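Local coordinates for protein putative tRNA synthase (Salmonella typhimurium, PDB 3DQQ) that probably phosphorylates 3-oxo-tetronate at the expense of ATP, as a member of the four-carbon acid sugar kinase family, at residues A[65-69]-A[102-107]; A[211-215]-A[230-236]. All blocks are in the same frame, centred on the assembly; numbering follows the deposited sequence.

Contact 1 of 2, residues A[65-69]-A[102-107]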
ATOM      1  N   SER A  65     -21.496  17.283 -14.954  1.00 33.86           N
ATOM      2  CA  SER A  65     -20.878  17.722 -16.206  1.00 33.11           C
ATOM      3  C   SER A  65     -21.722  18.748 -16.976  1.00 32.37           C
ATOM      4  O   SER A  65     -21.206  19.745 -17.489  1.00 31.72           O
ATOM      5  CB  SER A  65     -20.576  16.525 -17.087  1.00 33.36           C
ATOM      6  OG  SER A  65     -19.718  15.617 -16.421  1.00 32.01           O
ATOM      7  N   LEU A  66     -23.022  18.498 -17.050  1.00 31.81           N
ATOM      8  CA  LEU A  66     -23.963  19.462 -17.646  1.00 30.84           C
ATOM      9  C   LEU A  66     -23.984  20.787 -16.881  1.00 31.00           C
ATOM     10  O   LEU A  66     -24.034  21.838 -17.510  1.00 32.60           O
ATOM     11  CB  LEU A  66     -25.371  18.880 -17.785  1.00 29.00           C
ATOM     12  CG  LEU A  66     -25.471  17.713 -18.772  1.00 29.20           C
ATOM     13  CD1 LEU A  66     -26.878  17.168 -18.852  1.00 25.19           C
ATOM     14  CD2 LEU A  66     -24.910  18.020 -20.197  1.00 26.49           C
ATOM     15  N   ALA A  67     -23.921  20.759 -15.551  1.00 30.50           N
ATOM     16  CA  ALA A  67     -23.857  21.999 -14.771  1.00 29.72           C
ATOM     17  C   ALA A  67     -22.588  22.774 -15.192  1.00 30.03           C
ATOM     18  O   ALA A  67     -22.639  23.989 -15.457  1.00 30.75           O
ATOM     19  CB  ALA A  67     -23.851  21.708 -13.312  1.00 26.91           C
ATOM     20  N   ALA A  68     -21.470  22.062 -15.328  1.00 30.11           N
ATOM     21  CA  ALA A  68     -20.222  22.687 -15.754  1.00 29.96           C
ATOM     22  C   ALA A  68     -20.415  23.312 -17.124  1.00 30.08           C
ATOM     23  O   ALA A  68     -19.995  24.435 -17.352  1.00 29.62           O
ATOM     24  CB  ALA A  68     -19.088  21.681 -15.787  1.00 29.12           C
ATOM     25  N   LEU A  69     -21.082  22.591 -18.022  1.00 30.57           N
ATOM     26  CA  LEU A  69     -21.283  23.077 -19.390  1.00 30.29           C
ATOM     27  C   LEU A  69     -22.177  24.312 -19.418  1.00 30.76           C
ATOM     28  O   LEU A  69     -21.900  25.242 -20.178  1.00 31.87           O
ATOM     29  CB  LEU A  69     -21.861  21.983 -20.261  1.00 30.14           C
ATOM     30  CG  LEU A  69     -22.121  22.355 -21.709  1.00 31.25           C
ATOM     31  CD1 LEU A  69     -20.826  22.613 -22.441  1.00 34.93           C
ATOM     32  CD2 LEU A  69     -22.913  21.247 -22.430  1.00 31.03           C
ATOM     33  N   ALA A 102     -24.067  12.865 -23.277  1.00 29.52           N
ATOM     34  CA  ALA A 102     -24.885  13.927 -22.715  1.00 28.70           C
ATOM     35  C   ALA A 102     -24.387  15.257 -23.264  1.00 28.73           C
ATOM     36  O   ALA A 102     -25.187  16.092 -23.679  1.00 29.49           O
ATOM     37  CB  ALA A 102     -24.865  13.912 -21.231  1.00 26.52           C
ATOM     38  N   LEU A 103     -23.073  15.455 -23.291  1.00 28.57           N
ATOM     39  CA  LEU A 103     -22.510  16.727 -23.749  1.00 28.23           C
ATOM     40  C   LEU A 103     -22.880  16.903 -25.212  1.00 27.69           C
ATOM     41  O   LEU A 103     -23.245  18.002 -25.632  1.00 28.44           O
ATOM     42  CB  LEU A 103     -20.971  16.787 -23.555  1.00 28.47           C
ATOM     43  CG  LEU A 103     -20.378  16.731 -22.113  1.00 28.93           C
ATOM     44  CD1 LEU A 103     -18.834  16.543 -22.088  1.00 24.52           C
ATOM     45  CD2 LEU A 103     -20.752  17.960 -21.312  1.00 27.44           C
ATOM     46  N   MET A 104     -22.824  15.836 -25.987  1.00 26.73           N
ATOM     47  CA  MET A 104     -23.140  15.942 -27.399  1.00 26.58           C
ATOM     48  C   MET A 104     -24.558  16.422 -27.559  1.00 26.72           C
ATOM     49  O   MET A 104     -24.848  17.316 -28.358  1.00 26.94           O
ATOM     50  CB  MET A 104     -22.921  14.607 -28.129  1.00 27.22           C
ATOM     51  CG  MET A 104     -21.439  14.096 -28.175  1.00 25.90           C
ATOM     52  SD  MET A 104     -21.336  12.439 -28.960  1.00 24.92           S
ATOM     53  CE  MET A 104     -21.696  13.053 -30.619  1.00 22.36           C
ATOM     54  N   VAL A 105     -25.470  15.872 -26.776  1.00 27.10           N
ATOM     55  CA  VAL A 105     -26.860  16.288 -26.903  1.00 26.91           C
ATOM     56  C   VAL A 105     -27.016  17.741 -26.465  1.00 27.73           C
ATOM     57  O   VAL A 105     -27.691  18.477 -27.124  1.00 29.73           O
ATOM     58  CB  VAL A 105     -27.834  15.394 -26.097  1.00 27.07           C
ATOM     59  CG1 VAL A 105     -29.197  16.104 -25.949  1.00 25.24           C
ATOM     60  CG2 VAL A 105     -27.974  14.034 -26.718  1.00 23.83           C
ATOM     61  N   ALA A 106     -26.422  18.161 -25.349  1.00 28.07           N
ATOM     62  CA  ALA A 106     -26.513  19.571 -24.905  1.00 27.91           C
ATOM     63  C   ALA A 106     -25.893  20.526 -25.919  1.00 29.20           C
ATOM     64  O   ALA A 106     -26.336  21.641 -26.019  1.00 29.95           O
ATOM     65  CB  ALA A 106     -25.899  19.770 -23.598  1.00 24.94           C
ATOM     66  N   LEU A 107     -24.890  20.100 -26.687  1.00 30.86           N
ATOM     67  CA  LEU A 107     -24.234  20.979 -27.650  1.00 31.60           C
ATOM     68  C   LEU A 107     -24.817  20.803 -29.055  1.00 33.07           C
ATOM     69  O   LEU A 107     -24.318  21.328 -30.058  1.00 33.29           O
ATOM     70  CB  LEU A 107     -22.748  20.691 -27.654  1.00 31.57           C
ATOM     71  CG  LEU A 107     -21.964  21.275 -26.466  1.00 31.05           C
ATOM     72  CD1 LEU A 107     -20.599  20.585 -26.393  1.00 30.02           C
ATOM     73  CD2 LEU A 107     -21.788  22.746 -26.576  1.00 24.96           C
TER
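A102 meets L66 where helices 58-74 and 96-106 lie side by side in the sugar-binding N-terminal domain. The methyl CD2 of L66 stands 4.2 Å from A102 CB and 4.0 Å from A102 O, so it rests against the backbone as well as the side chain; that carbonyl already accepts the helical bond from A106 N. One turn further back, I62 of helix 58-74 also covers A102.

L103 reaches across with a single branch. Its CG is anti to the carbonyl carbon (chi1 -64°), which carries CD2 into the groove between the helices, 4.3 Å from L66 CD2 and 4.1 Å from L69 CD2. The L69 and L103 side chains pass at a slant; on the strand side, V80 of strand 79-83 touches L69, while F82 of the same strand and L219 of strand 219-222 touch L103.

A106, one turn beyond A102, turns its methyl toward helix 58-74. Its CB is approached by both leucine methyls, L69 CD2 at 3.5 Å and L66 CD2 at 4.0 Å. L69 gets there because its CG lies anti to the backbone N (chi1 180°), a different choice from that of L66. The carbonyl of A106, near the helix end, accepts a hydrogen bond from K73 NZ, farther along helix 58-74.

L107, the first residue to leave helical geometry, closes the row: L69 CD2 comes 4.1 Å from L107 CG, while L219 supports the same side chain from the strands. The segment axes approach to 10.4 Å at an angle of 35°, and alanine methyls set against leucine branches fill this interval. S65 OG is hydrogen-bonded to A61 O within its own helix. Between the two segments the contact is apolar, which implies that it rests on shape and dispersion; the K73 bond adds a polar link between the helices one turn on.

Contact 2 of 2, residues A[211-215]-A[230-236]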
ATOM      1  N   GLY A 211      -4.702  18.496 -33.349  1.00 33.61           N
ATOM      2  CA  GLY A 211      -4.947  19.853 -32.903  1.00 33.15           C
ATOM      3  C   GLY A 211      -5.264  20.728 -34.069  1.00 32.99           C
ATOM      4  O   GLY A 211      -6.183  21.517 -34.036  1.00 34.09           O
ATOM      5  N   GLU A 212      -4.524  20.567 -35.134  1.00 33.13           N
ATOM      6  CA  GLU A 212      -4.739  21.388 -36.292  1.00 33.35           C
ATOM      7  C   GLU A 212      -6.051  21.070 -37.000  1.00 32.55           C
ATOM      8  O   GLU A 212      -6.683  21.942 -37.557  1.00 31.50           O
ATOM      9  CB  GLU A 212      -3.584  21.198 -37.262  1.00 33.44           C
ATOM     10  CG  GLU A 212      -3.600  22.194 -38.435  1.00 34.71           C
ATOM     11  CD  GLU A 212      -2.237  22.302 -39.126  1.00 37.48           C
ATOM     12  OE1 GLU A 212      -1.248  21.741 -38.541  1.00 46.08           O
ATOM     13  OE2 GLU A 212      -2.145  22.940 -40.237  1.00 43.55           O
ATOM     14  N   VAL A 213      -6.431  19.799 -37.004  1.00 32.22           N
ATOM     15  CA  VAL A 213      -7.658  19.381 -37.668  1.00 31.92           C
ATOM     16  C   VAL A 213      -8.862  19.860 -36.840  1.00 32.12           C
ATOM     17  O   VAL A 213      -9.825  20.338 -37.403  1.00 31.87           O
ATOM     18  CB  VAL A 213      -7.678  17.849 -37.856  1.00 31.58           C
ATOM     19  CG1 VAL A 213      -9.004  17.393 -38.367  1.00 28.82           C
ATOM     20  CG2 VAL A 213      -6.537  17.425 -38.774  1.00 30.83           C
ATOM     21  N   LEU A 214      -8.759  19.766 -35.510  1.00 32.12           N
ATOM     22  CA  LEU A 214      -9.880  19.971 -34.608  1.00 32.02           C
ATOM     23  C   LEU A 214      -9.927  21.327 -33.934  1.00 32.63           C
ATOM     24  O   LEU A 214     -10.699  21.528 -33.042  1.00 31.79           O
ATOM     25  CB  LEU A 214      -9.852  18.895 -33.553  1.00 31.50           C
ATOM     26  CG  LEU A 214      -9.976  17.448 -34.087  1.00 30.89           C
ATOM     27  CD1 LEU A 214      -9.418  16.503 -33.029  1.00 27.79           C
ATOM     28  CD2 LEU A 214     -11.420  17.091 -34.499  1.00 21.39           C
ATOM     29  N   ARG A 215      -9.130  22.286 -34.383  1.00 34.27           N
ATOM     30  CA  ARG A 215      -9.213  23.648 -33.856  1.00 34.36           C
ATOM     31  C   ARG A 215     -10.627  24.143 -33.577  1.00 33.55           C
ATOM     32  O   ARG A 215     -10.855  24.851 -32.623  1.00 32.96           O
ATOM     33  CB  ARG A 215      -8.601  24.638 -34.837  1.00 34.91           C
ATOM     34  CG  ARG A 215      -8.147  25.913 -34.139  1.00 36.99           C
ATOM     35  CD  ARG A 215      -7.801  27.044 -35.101  1.00 39.60           C
ATOM     36  NE  ARG A 215      -8.897  27.339 -36.011  1.00 43.80           N
ATOM     37  CZ  ARG A 215      -8.722  27.846 -37.226  1.00 46.96           C
ATOM     38  NH1 ARG A 215      -7.496  28.164 -37.654  1.00 48.78           N
ATOM     39  NH2 ARG A 215      -9.781  28.074 -38.003  1.00 46.97           N
ATOM     40  N   LEU A 230      -4.017  21.313 -29.408  1.00 37.17           N
ATOM     41  CA  LEU A 230      -4.883  22.446 -29.610  1.00 36.21           C
ATOM     42  C   LEU A 230      -4.191  23.696 -29.149  1.00 36.00           C
ATOM     43  O   LEU A 230      -4.280  24.702 -29.825  1.00 36.55           O
ATOM     44  CB  LEU A 230      -6.220  22.274 -28.916  1.00 34.94           C
ATOM     45  CG  LEU A 230      -7.093  21.168 -29.501  1.00 32.73           C
ATOM     46  CD1 LEU A 230      -8.119  20.736 -28.470  1.00 29.13           C
ATOM     47  CD2 LEU A 230      -7.747  21.563 -30.839  1.00 25.02           C
ATOM     48  N   ALA A 231      -3.443  23.638 -28.062  1.00 36.32           N
ATOM     49  CA  ALA A 231      -2.762  24.834 -27.562  1.00 37.12           C
ATOM     50  C   ALA A 231      -1.783  25.351 -28.580  1.00 37.88           C
ATOM     51  O   ALA A 231      -1.719  26.536 -28.814  1.00 38.20           O
ATOM     52  CB  ALA A 231      -2.053  24.572 -26.278  1.00 36.29           C
ATOM     53  N   ARG A 232      -1.050  24.465 -29.234  1.00 39.18           N
ATOM     54  CA  ARG A 232      -0.061  24.902 -30.205  1.00 40.20           C
ATOM     55  C   ARG A 232      -0.644  25.491 -31.456  1.00 41.76           C
ATOM     56  O   ARG A 232       0.062  26.206 -32.171  1.00 42.54           O
ATOM     57  CB  ARG A 232       0.844  23.759 -30.594  1.00 40.46           C
ATOM     58  CG  ARG A 232       1.604  23.206 -29.414  1.00 40.44           C
ATOM     59  CD  ARG A 232       2.700  22.298 -29.791  1.00 40.27           C
ATOM     60  NE  ARG A 232       3.350  21.898 -28.569  1.00 41.37           N
ATOM     61  CZ  ARG A 232       4.156  20.858 -28.435  1.00 42.55           C
ATOM     62  NH1 ARG A 232       4.476  20.104 -29.469  1.00 43.99           N
ATOM     63  NH2 ARG A 232       4.658  20.587 -27.243  1.00 42.46           N
ATOM     64  N   GLN A 233      -1.908  25.207 -31.756  1.00 43.16           N
ATOM     65  CA  GLN A 233      -2.567  25.953 -32.808  1.00 43.94           C
ATOM     66  C   GLN A 233      -2.719  27.392 -32.420  1.00 45.22           C
ATOM     67  O   GLN A 233      -2.630  28.247 -33.272  1.00 45.97           O
ATOM     68  CB  GLN A 233      -3.941  25.418 -33.108  1.00 44.03           C
ATOM     69  CG  GLN A 233      -3.904  24.334 -34.097  1.00 44.83           C
ATOM     70  CD  GLN A 233      -3.297  24.766 -35.393  1.00 44.72           C
ATOM     71  OE1 GLN A 233      -3.760  25.724 -36.023  1.00 45.47           O
ATOM     72  NE2 GLN A 233      -2.253  24.057 -35.818  1.00 41.69           N
ATOM     73  N   TRP A 234      -2.972  27.678 -31.151  1.00 46.26           N
ATOM     74  CA  TRP A 234      -3.199  29.062 -30.749  1.00 47.61           C
ATOM     75  C   TRP A 234      -1.885  29.705 -30.428  1.00 49.13           C
ATOM     76  O   TRP A 234      -1.764  30.900 -30.420  1.00 49.08           O
ATOM     77  CB  TRP A 234      -4.159  29.143 -29.572  1.00 46.35           C
ATOM     78  CG  TRP A 234      -5.460  28.532 -29.899  1.00 45.31           C
ATOM     79  CD1 TRP A 234      -5.957  27.362 -29.441  1.00 43.99           C
ATOM     80  CD2 TRP A 234      -6.422  29.045 -30.806  1.00 45.95           C
ATOM     81  NE1 TRP A 234      -7.168  27.107 -29.990  1.00 42.81           N
ATOM     82  CE2 TRP A 234      -7.486  28.122 -30.844  1.00 44.34           C
ATOM     83  CE3 TRP A 234      -6.503  30.208 -31.580  1.00 44.68           C
ATOM     84  CZ2 TRP A 234      -8.627  28.324 -31.626  1.00 44.90           C
ATOM     85  CZ3 TRP A 234      -7.633  30.401 -32.369  1.00 45.09           C
ATOM     86  CH2 TRP A 234      -8.686  29.462 -32.376  1.00 45.48           C
ATOM     87  N   ALA A 235      -0.867  28.896 -30.193  1.00 52.50           N
ATOM     88  CA  ALA A 235       0.465  29.439 -29.949  1.00 54.80           C
ATOM     89  C   ALA A 235       0.986  30.011 -31.256  1.00 57.24           C
ATOM     90  O   ALA A 235       1.714  30.996 -31.227  1.00 58.20           O
ATOM     91  CB  ALA A 235       1.429  28.349 -29.380  1.00 54.90           C
ATOM     92  N   LYS A 236       0.549  29.416 -32.384  1.00 59.74           N
ATOM     93  CA  LYS A 236       1.062  29.691 -33.747  1.00 61.15           C
ATOM     94  C   LYS A 236       1.150  31.148 -34.178  1.00 62.73           C
ATOM     95  O   LYS A 236       2.028  31.473 -34.972  1.00 63.12           O
ATOM     96  CB  LYS A 236       0.287  28.895 -34.829  1.00 61.41           C
ATOM     97  CG  LYS A 236       0.696  27.409 -34.928  1.00 61.55           C
ATOM     98  CD  LYS A 236       0.533  26.809 -36.347  1.00 61.69           C
ATOM     99  CE  LYS A 236       0.641  25.254 -36.350  1.00 61.52           C
ATOM    100  NZ  LYS A 236      -0.021  24.620 -37.546  1.00 61.24           N
TER
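G211 and L230 bring together helices 204-214 and 224-235, which precede and follow strand 219-222 along the chain in a helix-strand-helix succession of the alpha/beta sugar-binding domain. Their CA atoms are only 4.2 Å apart, an approach consistent with the absence of a side chain at G211. L230 sends CD2 toward the last turn of the first helix, 3.6 Å from G211 O and 3.7 Å from L214 O; Q79 and Y81 of strand 79-83 cover its side chain, and Q79 NE2 also donates a hydrogen bond to L214 O.

Farther out, Q233 slants across E212. Its aliphatic CG lies 3.6 Å from G211 O, and a bend at chi2 lays the amide against E212 CB and CG, with the amide and carboxylate planes 28° apart. E212 is stretched out, CG anti to the backbone N (chi1 -171°), and the extended chain carries its carboxylate out to K236, whose own extended chain comes in at about a right angle. The resulting salt bridge is long, its hydrogen bond weak: K236 NZ to E212 OE1 measures 3.3 Å. Given the exposed lysine, this pair probably contributes only a modest electrostatic attraction.

On the other side of Q233, R215 crosses W234 nearly perpendicularly. The aliphatic part of the arginine makes the contact, and its guanidinium plane is inclined 39° to the indole. K4 and M27 also touch the tryptophan. R215 CD makes an off-centre CH-pi contact with the six-membered ring, while R215 CG sits 3.5 Å from W234 CZ2.

In the fold
From the N terminus, contact 1 closes first: the chain leaves helix 58-74, runs through strand 79-83 and returns on helix 96-106. Only much later does contact 2 close a shorter loop, from helix 204-214 through strand 219-222 to helix 224-235. The two loops follow in series, neither nested nor crossed. They do not touch, their centres being about 23 Å apart, yet strand 79-83 serves both: V80 and F82 face contact 1, whereas Q79 and Y81 face contact 2. The helix pairs thus pack on opposite faces of the parallel strands of the sugar-binding domain, away from the predicted ATP-binding residues.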